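Local coordinates for anti-sigma-factor antagonist (STAS) domain protein (Moorella thermoacetica, PDB 3ZXN) that probably serves as an RsbS-type STAS-domain component of a bacterial stressosome, a modular system adapted to control secondary messenger signalling, at residues 16-21 with 28-33; 33-38 with 65-70. The protein carries 1 engineered substitution. One frame throughout, in Å; residues are numbered along the deposited sequence. Where two conformers were deposited one is given.

Contact 1: residues 16-21 with 28-33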
ATOM      1  N   VAL A  16       0.377  -2.455   6.547  1.00 25.94           N
ATOM      2  CA  VAL A  16       1.780  -2.094   6.413  1.00 24.70           C
ATOM      3  C   VAL A  16       1.938  -0.580   6.518  1.00 27.97           C
ATOM      4  O   VAL A  16       1.174   0.168   5.916  1.00 27.05           O
ATOM      5  CB  VAL A  16       2.342  -2.517   5.015  1.00 28.87           C
ATOM      6  CG1 VAL A  16       3.754  -1.975   4.812  1.00 28.65           C
ATOM      7  CG2 VAL A  16       2.310  -4.029   4.854  1.00 28.94           C
ATOM      8  N   ALA A  17       2.931  -0.127   7.276  1.00 24.86           N
ATOM      9  CA  ALA A  17       3.293   1.286   7.248  1.00 28.85           C
ATOM     10  C   ALA A  17       4.738   1.423   6.809  1.00 30.64           C
ATOM     11  O   ALA A  17       5.640   0.854   7.417  1.00 39.35           O
ATOM     12  CB  ALA A  17       3.074   1.952   8.613  1.00 28.98           C
ATOM     13  N   ILE A  18       4.948   2.185   5.748  1.00 28.09           N
ATOM     14  CA  ILE A  18       6.288   2.372   5.203  1.00 32.50           C
ATOM     15  C   ILE A  18       6.944   3.593   5.831  1.00 36.10           C
ATOM     16  O   ILE A  18       6.422   4.704   5.739  1.00 37.79           O
ATOM     17  CB  ILE A  18       6.248   2.517   3.680  1.00 34.05           C
ATOM     18  CG1 ILE A  18       5.741   1.222   3.037  1.00 32.97           C
ATOM     19  CG2 ILE A  18       7.636   2.848   3.136  1.00 38.70           C
ATOM     20  CD1 ILE A  18       5.471   1.347   1.551  1.00 35.36           C
ATOM     21  N   GLU A  19       8.085   3.382   6.484  1.00 42.43           N
ATOM     22  CA  GLU A  19       8.809   4.468   7.139  1.00 46.72           C
ATOM     23  C   GLU A  19      10.023   4.896   6.301  1.00 47.69           C
ATOM     24  O   GLU A  19      10.348   4.259   5.298  1.00 45.29           O
ATOM     25  CB  GLU A  19       9.228   4.048   8.553  1.00 46.31           C
ATOM     26  CG  GLU A  19       8.067   3.565   9.447  1.00 50.60           C
ATOM     27  CD  GLU A  19       7.237   4.708  10.053  1.00 50.21           C
ATOM     28  OE1 GLU A  19       7.822   5.776  10.346  1.00 48.27           O
ATOM     29  OE2 GLU A  19       6.002   4.534  10.237  1.00 42.59           O
ATOM     30  N   GLU A  20      10.679   5.984   6.695  1.00 49.33           N
ATOM     31  CA  GLU A  20      11.877   6.441   5.988  1.00 54.41           C
ATOM     32  C   GLU A  20      12.964   5.368   6.047  1.00 53.96           C
ATOM     33  O   GLU A  20      13.224   4.803   7.110  1.00 54.83           O
ATOM     34  CB  GLU A  20      12.392   7.747   6.599  1.00 54.88           C
ATOM     35  CG  GLU A  20      11.453   8.943   6.457  1.00 51.76           C
ATOM     36  CD  GLU A  20      11.423   9.503   5.042  1.00 55.54           C
ATOM     37  OE1 GLU A  20      11.836   8.773   4.111  1.00 53.06           O
ATOM     38  OE2 GLU A  20      10.995  10.670   4.864  1.00 49.55           O
ATOM     39  N   THR A  21      13.589   5.069   4.911  1.00 64.23           N
ATOM     40  CA  THR A  21      14.648   4.054   4.883  1.00 63.91           C
ATOM     41  C   THR A  21      16.001   4.623   4.458  1.00 73.62           C
ATOM     42  O   THR A  21      16.130   5.250   3.400  1.00 65.65           O
ATOM     43  CB  THR A  21      14.292   2.838   3.997  1.00 66.17           C
ATOM     44  OG1 THR A  21      13.981   3.270   2.663  1.00 56.86           O
ATOM     45  CG2 THR A  21      13.109   2.083   4.586  1.00 67.52           C
ATOM     46  N   ILE A  28      12.973  -2.916  -1.983  1.00 54.53           N
ATOM     47  CA  ILE A  28      12.917  -4.113  -2.814  1.00 51.59           C
ATOM     48  C   ILE A  28      12.661  -5.326  -1.931  1.00 45.60           C
ATOM     49  O   ILE A  28      11.825  -6.172  -2.240  1.00 45.83           O
ATOM     50  CB  ILE A  28      14.240  -4.317  -3.580  1.00 57.02           C
ATOM     51  CG1 ILE A  28      14.448  -3.192  -4.598  1.00 58.67           C
ATOM     52  CG2 ILE A  28      14.255  -5.668  -4.260  1.00 51.50           C
ATOM     53  CD1 ILE A  28      15.860  -3.122  -5.162  1.00 70.19           C
ATOM     54  N   GLN A  29      13.386  -5.394  -0.822  1.00 48.21           N
ATOM     55  CA  GLN A  29      13.223  -6.466   0.149  1.00 52.49           C
ATOM     56  C   GLN A  29      11.803  -6.486   0.703  1.00 49.90           C
ATOM     57  O   GLN A  29      11.215  -7.553   0.896  1.00 45.09           O
ATOM     58  CB  GLN A  29      14.225  -6.288   1.287  1.00 57.28           C
ATOM     59  CG  GLN A  29      14.004  -7.199   2.479  1.00 60.51           C
ATOM     60  CD  GLN A  29      15.009  -6.937   3.588  1.00 76.84           C
ATOM     61  OE1 GLN A  29      16.169  -6.609   3.321  1.00 81.53           O
ATOM     62  NE2 GLN A  29      14.568  -7.066   4.838  1.00 74.88           N
ATOM     63  N   PHE A  30      11.257  -5.300   0.960  1.00 49.75           N
ATOM     64  CA  PHE A  30       9.907  -5.195   1.482  1.00 42.24           C
ATOM     65  C   PHE A  30       8.868  -5.666   0.467  1.00 35.74           C
ATOM     66  O   PHE A  30       7.998  -6.462   0.797  1.00 33.76           O
ATOM     67  CB  PHE A  30       9.591  -3.765   1.928  1.00 43.66           C
ATOM     68  CG  PHE A  30       8.135  -3.441   1.875  1.00 37.65           C
ATOM     69  CD1 PHE A  30       7.244  -4.053   2.746  1.00 38.09           C
ATOM     70  CD2 PHE A  30       7.642  -2.553   0.934  1.00 41.65           C
ATOM     71  CE1 PHE A  30       5.898  -3.769   2.687  1.00 35.14           C
ATOM     72  CE2 PHE A  30       6.285  -2.261   0.877  1.00 37.87           C
ATOM     73  CZ  PHE A  30       5.418  -2.874   1.758  1.00 30.62           C
ATOM     74  N   LYS A  31       8.968  -5.170  -0.765  1.00 41.54           N
ATOM     75  CA  LYS A  31       8.043  -5.550  -1.832  1.00 40.54           C
ATOM     76  C   LYS A  31       8.020  -7.065  -2.014  1.00 37.18           C
ATOM     77  O   LYS A  31       6.955  -7.675  -2.130  1.00 35.60           O
ATOM     78  CB  LYS A  31       8.426  -4.869  -3.144  1.00 43.94           C
ATOM     79  CG  LYS A  31       7.405  -5.055  -4.256  1.00 39.98           C
ATOM     80  CD  LYS A  31       8.018  -4.728  -5.587  1.00 46.09           C
ATOM     81  CE  LYS A  31       9.188  -5.659  -5.890  1.00 45.28           C
ATOM     82  NZ  LYS A  31       9.688  -5.445  -7.272  1.00 47.77           N
ATOM     83  N   GLU A  32       9.200  -7.672  -2.011  1.00 38.27           N
ATOM     84  CA  GLU A  32       9.316  -9.116  -2.174  1.00 39.97           C
ATOM     85  C   GLU A  32       8.633  -9.885  -1.052  1.00 35.15           C
ATOM     86  O   GLU A  32       7.896 -10.837  -1.307  1.00 33.13           O
ATOM     87  CB  GLU A  32      10.787  -9.530  -2.290  1.00 42.05           C
ATOM     88  CG  GLU A  32      11.420  -9.113  -3.611  1.00 47.70           C
ATOM     89  CD  GLU A  32      12.909  -9.416  -3.679  1.00 57.66           C
ATOM     90  OE1 GLU A  32      13.516  -9.703  -2.622  1.00 59.74           O
ATOM     91  OE2 GLU A  32      13.472  -9.361  -4.796  1.00 59.28           O
ATOM     92  N   GLU A  33       8.875  -9.479   0.190  1.00 35.94           N
ATOM     93  CA  GLU A  33       8.245 -10.145   1.324  1.00 34.96           C
ATOM     94  C   GLU A  33       6.728  -9.944   1.321  1.00 31.94           C
ATOM     95  O   GLU A  33       5.965 -10.873   1.629  1.00 28.80           O
ATOM     96  CB  GLU A  33       8.851  -9.669   2.652  1.00 38.00           C
ATOM     97  CG  GLU A  33       8.207 -10.317   3.879  1.00 38.78           C
ATOM     98  CD  GLU A  33       8.781  -9.833   5.210  1.00 56.96           C
ATOM     99  OE1 GLU A  33       9.604  -8.886   5.212  1.00 53.97           O
ATOM    100  OE2 GLU A  33       8.398 -10.402   6.258  1.00 59.64           O
TER

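Contact 2: residues 33-38 with 65-70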
ATOM      1  N   GLU A  33       8.875  -9.479   0.190  1.00 35.94           N
ATOM      2  CA  GLU A  33       8.245 -10.145   1.324  1.00 34.96           C
ATOM      3  C   GLU A  33       6.728  -9.944   1.321  1.00 31.94           C
ATOM      4  O   GLU A  33       5.965 -10.873   1.629  1.00 28.80           O
ATOM      5  CB  GLU A  33       8.851  -9.669   2.652  1.00 38.00           C
ATOM      6  CG  GLU A  33       8.207 -10.317   3.879  1.00 38.78           C
ATOM      7  CD  GLU A  33       8.781  -9.833   5.210  1.00 56.96           C
ATOM      8  OE1 GLU A  33       9.604  -8.886   5.212  1.00 53.97           O
ATOM      9  OE2 GLU A  33       8.398 -10.402   6.258  1.00 59.64           O
ATOM     10  N   LEU A  34       6.285  -8.732   0.993  1.00 29.64           N
ATOM     11  CA  LEU A  34       4.851  -8.449   0.969  1.00 28.88           C
ATOM     12  C   LEU A  34       4.178  -9.348  -0.063  1.00 28.46           C
ATOM     13  O   LEU A  34       3.182 -10.015   0.221  1.00 28.55           O
ATOM     14  CB  LEU A  34       4.578  -6.977   0.642  1.00 26.06           C
ATOM     15  CG  LEU A  34       3.084  -6.604   0.595  1.00 28.28           C
ATOM     16  CD1 LEU A  34       2.429  -6.717   1.982  1.00 30.61           C
ATOM     17  CD2 LEU A  34       2.872  -5.209   0.023  1.00 32.33           C
ATOM     18  N   LEU A  35       4.743  -9.376  -1.266  1.00 28.00           N
ATOM     19  CA  LEU A  35       4.157 -10.165  -2.337  1.00 29.74           C
ATOM     20  C   LEU A  35       4.144 -11.633  -1.964  1.00 27.25           C
ATOM     21  O   LEU A  35       3.181 -12.326  -2.250  1.00 31.07           O
ATOM     22  CB  LEU A  35       4.879  -9.936  -3.678  1.00 27.27           C
ATOM     23  CG  LEU A  35       4.799  -8.503  -4.223  1.00 32.15           C
ATOM     24  CD1 LEU A  35       5.651  -8.315  -5.492  1.00 34.94           C
ATOM     25  CD2 LEU A  35       3.349  -8.110  -4.483  1.00 32.08           C
ATOM     26  N   HIS A  36       5.202 -12.106  -1.313  1.00 25.73           N
ATOM     27  CA  HIS A  36       5.214 -13.490  -0.866  1.00 29.31           C
ATOM     28  C   HIS A  36       4.062 -13.727   0.112  1.00 34.57           C
ATOM     29  O   HIS A  36       3.318 -14.702  -0.008  1.00 33.34           O
ATOM     30  CB  HIS A  36       6.559 -13.853  -0.223  1.00 32.69           C
ATOM     31  CG  HIS A  36       6.567 -15.199   0.429  1.00 38.16           C
ATOM     32  ND1 HIS A  36       6.707 -16.372  -0.281  1.00 38.69           N
ATOM     33  CD2 HIS A  36       6.418 -15.558   1.726  1.00 40.05           C
ATOM     34  CE1 HIS A  36       6.659 -17.397   0.553  1.00 41.76           C
ATOM     35  NE2 HIS A  36       6.480 -16.930   1.776  1.00 40.84           N
ATOM     36  N   ASN A  37       3.908 -12.824   1.077  1.00 34.92           N
ATOM     37  CA  ASN A  37       2.844 -12.978   2.071  1.00 34.77           C
ATOM     38  C   ASN A  37       1.442 -12.984   1.467  1.00 30.90           C
ATOM     39  O   ASN A  37       0.641 -13.865   1.775  1.00 29.88           O
ATOM     40  CB  ASN A  37       2.948 -11.907   3.172  1.00 33.99           C
ATOM     41  CG  ASN A  37       4.236 -12.021   3.977  1.00 40.30           C
ATOM     42  OD1 ASN A  37       4.981 -11.053   4.120  1.00 51.63           O
ATOM     43  ND2 ASN A  37       4.511 -13.212   4.487  1.00 43.32           N
ATOM     44  N   ILE A  38       1.143 -12.010   0.608  1.00 28.10           N
ATOM     45  CA  ILE A  38      -0.232 -11.875   0.123  1.00 28.81           C
ATOM     46  C   ILE A  38      -0.626 -12.938  -0.909  1.00 31.10           C
ATOM     47  O   ILE A  38      -1.810 -13.086  -1.230  1.00 30.23           O
ATOM     48  CB  ILE A  38      -0.560 -10.450  -0.385  1.00 28.80           C
ATOM     49  CG1 ILE A  38       0.151 -10.151  -1.703  1.00 32.83           C
ATOM     50  CG2 ILE A  38      -0.211  -9.402   0.681  1.00 25.37           C
ATOM     51  CD1 ILE A  38      -0.167  -8.775  -2.239  1.00 29.08           C
ATOM     52  N   ILE A  65       3.251   0.985  -7.788  1.00 25.28           N
ATOM     53  CA  ILE A  65       2.542   0.601  -9.007  1.00 28.94           C
ATOM     54  C   ILE A  65       2.495  -0.927  -9.165  1.00 26.76           C
ATOM     55  O   ILE A  65       1.466  -1.479  -9.564  1.00 25.72           O
ATOM     56  CB  ILE A  65       3.132   1.275 -10.288  1.00 28.99           C
ATOM     57  CG1 ILE A  65       3.004   2.798 -10.214  1.00 34.23           C
ATOM     58  CG2 ILE A  65       2.431   0.759 -11.537  1.00 37.59           C
ATOM     59  CD1 ILE A  65       3.791   3.552 -11.299  1.00 32.57           C
ATOM     60  N   GLU A  66       3.593  -1.614  -8.855  1.00 25.62           N
ATOM     61  CA  GLU A  66       3.622  -3.066  -9.000  0.54 28.00           C
ATOM     62  C   GLU A  66       2.708  -3.750  -7.980  1.00 29.15           C
ATOM     63  O   GLU A  66       1.930  -4.635  -8.326  1.00 24.91           O
ATOM     64  CB  GLU A  66       5.054  -3.588  -8.906  0.54 29.09           C
ATOM     65  CG  GLU A  66       5.920  -3.154 -10.089  0.54 30.89           C
ATOM     66  CD  GLU A  66       7.374  -3.551  -9.934  0.54 34.49           C
ATOM     67  OE1 GLU A  66       7.662  -4.504  -9.181  0.54 37.64           O
ATOM     68  OE2 GLU A  66       8.231  -2.898 -10.560  0.54 34.23           O
ATOM     69  N   ILE A  67       2.791  -3.328  -6.728  1.00 23.97           N
ATOM     70  CA  ILE A  67       1.904  -3.894  -5.708  1.00 25.90           C
ATOM     71  C   ILE A  67       0.439  -3.696  -6.100  1.00 25.48           C
ATOM     72  O   ILE A  67      -0.376  -4.614  -6.008  1.00 24.18           O
ATOM     73  CB  ILE A  67       2.190  -3.279  -4.330  1.00 25.58           C
ATOM     74  CG1 ILE A  67       3.568  -3.731  -3.835  1.00 29.53           C
ATOM     75  CG2 ILE A  67       1.076  -3.652  -3.325  1.00 25.66           C
ATOM     76  CD1 ILE A  67       4.122  -2.917  -2.650  1.00 30.34           C
ATOM     77  N   SER A  68       0.109  -2.487  -6.543  1.00 26.08           N
ATOM     78  CA  SER A  68      -1.242  -2.175  -6.995  1.00 24.68           C
ATOM     79  C   SER A  68      -1.712  -3.093  -8.140  1.00 28.07           C
ATOM     80  O   SER A  68      -2.820  -3.643  -8.103  1.00 24.51           O
ATOM     81  CB  SER A  68      -1.312  -0.709  -7.433  1.00 30.12           C
ATOM     82  OG  SER A  68      -2.595  -0.381  -7.931  1.00 39.40           O
ATOM     83  N   ARG A  69      -0.871  -3.265  -9.154  1.00 26.80           N
ATOM     84  CA  ARG A  69      -1.237  -4.134 -10.274  1.00 27.30           C
ATOM     85  C   ARG A  69      -1.451  -5.577  -9.849  1.00 22.54           C
ATOM     86  O   ARG A  69      -2.380  -6.238 -10.308  1.00 22.52           O
ATOM     87  CB  ARG A  69      -0.168  -4.094 -11.382  1.00 30.40           C
ATOM     88  CG  ARG A  69      -0.310  -2.954 -12.368  1.00 44.33           C
ATOM     89  CD  ARG A  69      -1.674  -2.959 -13.056  1.00 52.03           C
ATOM     90  NE  ARG A  69      -1.780  -3.932 -14.146  1.00 53.66           N
ATOM     91  CZ  ARG A  69      -2.675  -4.916 -14.192  1.00 51.72           C
ATOM     92  NH1 ARG A  69      -3.549  -5.079 -13.198  1.00 46.00           N
ATOM     93  NH2 ARG A  69      -2.699  -5.739 -15.233  1.00 47.39           N
ATOM     94  N   LEU A  70      -0.549  -6.083  -9.017  1.00 22.88           N
ATOM     95  CA  LEU A  70      -0.654  -7.460  -8.548  1.00 26.66           C
ATOM     96  C   LEU A  70      -1.890  -7.649  -7.667  1.00 27.27           C
ATOM     97  O   LEU A  70      -2.622  -8.634  -7.800  1.00 23.54           O
ATOM     98  CB  LEU A  70       0.630  -7.892  -7.831  1.00 23.50           C
ATOM     99  CG  LEU A  70       1.785  -8.188  -8.814  1.00 31.37           C
ATOM    100  CD1 LEU A  70       3.123  -8.213  -8.110  1.00 28.51           C
ATOM    101  CD2 LEU A  70       1.533  -9.505  -9.527  1.00 23.36           C
TER

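Contact 1: residues 16-21 with 28-33
F30 lays the outer end of its ring against V16 and I18, and the two aliphatic side chains meet different ring atoms. V16 comes from the opposite direction and touches with CG1, which lies 3.5 Å from F30 CE1 and 3.6 Å from F30 CZ. The CG1 branch of V16 stands anti to the backbone N (chi1 173°) and is thereby carried to the ring, while V16 CG2 is 4.2 Å from F30 CE1. I18 crosses the aromatic side chain at about a right angle, and its terminal CD1 reaches F30 CE2 at 3.8 Å. Both aliphatic groups approach the ring plane obliquely. No hydrogen bond spans the two segments, and all three touching residues are buried, so the evidence is for a purely apolar contact. It joins the end of strand 13-17 and the loop after it to helix 25-38, the first helix of the STAS fold, which packs here on the strand preceding it. With an alanine in place of F30, V16 CG1 and I18 CD1 would probably lose their common partner, leaving a gap between strand end and helix. The ring also touches V5, and V16 packs on L34 one turn further along the helix. Backbone hydrogen bonds from V16 to V47 and D49, and from I18 to D49, join the strand end and the loop after it to strand 45-49.

Contact 2: residues 33-38 with 65-70
CG of L34 stands anti to its backbone N (chi1 180°), whereas in L35 it is CG anti to the carbonyl carbon (chi1 -63°); with their successive positions on the helix, these settings bring the L34 methyl toward I67 and the L35 fork toward L70. L34 crosses I67 at about a right angle, its CD2 methyl 3.7 Å from I67 CD1 and 4.1 Å from I67 CG2. L70 likewise crosses L35 at about a right angle and sets its CD1 against the open end of the leucine fork, 3.6 Å from both L35 CD1 and L35 CD2. A looser approach, L35 CD2 to I67 CG1 at 4.4 Å, joins the two pairs. The short helical segments run nearly parallel, at 10° with axes 11.3 Å apart, as expected for two helices on one side of the sheet in an alpha/beta STAS domain. Strand 45-49 links them in sequence and lies beneath, where L46 and I48 touch both L34 and I67. This is consistent with the difference in burial, L34 and I67 being buried against the sheet while L35 and L70 remain partly exposed. Further toward the end of helix 25-38, the side chain of I38 touches W14 and L76.

From the N terminus, the chain leaves strand 13-17 and turns into helix 25-38, and contact 1 closes this short connection with six residues between its segments. Contact 2 opens on the same helix, at the shared residue E33, and closes the longer excursion through strand 45-49 to helix 58-74. The two therefore follow in series, neither nested nor crossed, with centres about 11 Å apart. They also touch directly: F30 CE2 packs 4.2 Å from I67 CD1, and in the conformer given for E66, one of two, K31 NZ and E66 OE1 form a salt bridge at 2.9 Å, a link conditional on that conformer. Helix 25-38 is thus tied to the strand before it and to the next helix.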